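Local coordinates for OmpT protein (Vibrio cholerae serotype O1, PDB 6EHD), which probably acts as a general diffusion porin, a membrane beta-barrel channel that lets ions and small solutes cross the outer membrane, at residues F139-D142 and N143-E147. The protein carries 1 engineered substitution. Numbering follows the deposited sequence.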
loop_
_atom_site.group_PDB
_atom_site.type_symbol
_atom_site.label_atom_id
_atom_site.label_comp_id
_atom_site.label_asym_id
_atom_site.label_seq_id
_atom_site.Cartn_x
_atom_site.Cartn_y
_atom_site.Cartn_z
ATOM N N PHE A 139 -6.206 -17.846 -1.766
ATOM C CA PHE A 139 -7.027 -19.074 -1.400
ATOM C C PHE A 139 -7.891 -18.847 -0.166
ATOM O O PHE A 139 -7.336 -18.597 0.934
ATOM C CB PHE A 139 -6.092 -20.253 -1.169
ATOM C CG PHE A 139 -5.383 -20.689 -2.407
ATOM C CD1 PHE A 139 -5.949 -21.649 -3.257
ATOM C CD2 PHE A 139 -4.166 -20.145 -2.741
ATOM C CE1 PHE A 139 -5.272 -22.056 -4.407
ATOM C CE2 PHE A 139 -3.499 -20.538 -3.869
ATOM C CZ PHE A 139 -4.040 -21.486 -4.715
ATOM N N PRO A 140 -9.254 -18.851 -0.310
ATOM C CA PRO A 140 -10.063 -18.675 0.911
ATOM C C PRO A 140 -9.975 -20.052 1.610
ATOM O O PRO A 140 -9.801 -21.074 0.924
ATOM C CB PRO A 140 -11.471 -18.354 0.389
ATOM C CG PRO A 140 -11.526 -18.955 -0.962
ATOM C CD PRO A 140 -10.107 -18.978 -1.512
ATOM N N GLU A 141 -9.921 -20.125 2.921
ATOM C CA GLU A 141 -9.574 -21.471 3.440
ATOM C C GLU A 141 -10.735 -22.034 4.174
ATOM O O GLU A 141 -10.809 -21.954 5.401
ATOM C CB GLU A 141 -8.240 -21.488 4.155
ATOM C CG GLU A 141 -7.145 -21.691 3.103
ATOM C CD GLU A 141 -5.769 -21.404 3.606
ATOM O OE1 GLU A 141 -4.813 -21.592 2.827
ATOM O OE2 GLU A 141 -5.648 -21.007 4.780
ATOM N N ASP A 142 -11.659 -22.547 3.354
ATOM C CA ASP A 142 -13.030 -22.838 3.762
ATOM C C ASP A 142 -13.554 -21.648 4.607
ATOM O O ASP A 142 -13.970 -21.812 5.745
ATOM C CB ASP A 142 -13.087 -24.202 4.474
ATOM C CG ASP A 142 -12.536 -25.366 3.594
ATOM O OD1 ASP A 142 -13.036 -25.585 2.465
ATOM O OD2 ASP A 142 -11.596 -26.070 4.030
ATOM N N ASN A 143 -13.437 -20.445 4.031
ATOM C CA ASN A 143 -13.868 -19.163 4.628
ATOM C C ASN A 143 -13.066 -18.638 5.818
ATOM O O ASN A 143 -13.481 -17.660 6.433
ATOM C CB ASN A 143 -15.377 -19.180 4.979
ATOM C CG ASN A 143 -16.270 -19.263 3.754
ATOM O OD1 ASN A 143 -15.820 -19.164 2.608
ATOM N ND2 ASN A 143 -17.553 -19.423 3.998
ATOM N N ALA A 144 -11.921 -19.244 6.132
ATOM C CA ALA A 144 -11.027 -18.733 7.207
ATOM C C ALA A 144 -10.159 -17.525 6.741
ATOM O O ALA A 144 -9.574 -16.796 7.561
ATOM C CB ALA A 144 -10.125 -19.860 7.715
ATOM N N LYS A 145 -10.061 -17.337 5.425
ATOM C CA LYS A 145 -9.294 -16.215 4.827
ATOM C C LYS A 145 -10.200 -15.555 3.791
ATOM O O LYS A 145 -11.122 -16.181 3.288
ATOM C CB LYS A 145 -8.029 -16.749 4.155
ATOM C CG LYS A 145 -6.966 -17.284 5.102
ATOM C CD LYS A 145 -5.808 -17.785 4.262
ATOM C CE LYS A 145 -4.573 -18.142 5.068
ATOM N NZ LYS A 145 -4.872 -18.973 6.245
ATOM N N GLN A 146 -9.940 -14.297 3.457
ATOM C CA GLN A 146 -10.733 -13.604 2.405
ATOM C C GLN A 146 -10.601 -14.180 1.012
ATOM O O GLN A 146 -9.592 -14.853 0.663
ATOM C CB GLN A 146 -10.330 -12.107 2.411
ATOM C CG GLN A 146 -10.596 -11.375 3.718
ATOM C CD GLN A 146 -10.022 -9.937 3.729
ATOM O OE1 GLN A 146 -9.248 -9.573 2.828
ATOM N NE2 GLN A 146 -10.397 -9.128 4.741
ATOM N N GLU A 147 -11.585 -13.901 0.153
ATOM C CA GLU A 147 -11.415 -14.103 -1.285
ATOM C C GLU A 147 -10.656 -12.896 -1.905
ATOM O O GLU A 147 -10.960 -11.741 -1.523
ATOM C CB GLU A 147 -12.758 -14.219 -2.021
ATOM C CG GLU A 147 -13.693 -15.327 -1.452
ATOM C CD GLU A 147 -15.025 -15.455 -2.194
ATOM O OE1 GLU A 147 -15.247 -14.826 -3.260
ATOM O OE2 GLU A 147 -15.883 -16.183 -1.682
#
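The side chain of K145 lies along that of E141, both pointing the same way, and its last methylenes overlap the carboxylate before the ammonium group reaches it. CD of K145 stands 3.7 Å from CD of E141, and NZ closes a salt bridge to OE2 of E141 at 2.6 Å. The chain of K145 runs extended as far as CE and then bends, chi4 47°, which turns NZ in to the carboxylate. NZ meets OE2 on its syn side, 33° out of the carboxylate plane, while the other oxygen, OE1, makes a weak hydrogen bond to S120, in the loop that the side chain of K145 also touches.

E141 opens a type I' beta turn that ends at A144, and K145 follows directly after it, in the loop that joins the antiparallel barrel strands 131-138 and 147-157 of this porin. Both central residues, D142 and N143, have positive phi, the left-handed backbone that defines this turn. A144 N donates to E141 O at 3.0 Å, closing the turn. On the same oxygen rests CB of A144, 3.2 Å from E141 O. N143 keeps CB close to the carbonyl of D142, and its OD1 accepts a hydrogen bond from K172.

Nearer the barrel, P140 touches the returning backbone with CB, 3.6 Å from K145 O. Beyond that carbonyl, the side-chain OE1 of Q146 accepts a hydrogen bond from N169, its NE2 bonds to L113 O and D171, and the backbone O of Q146 accepts one from H118.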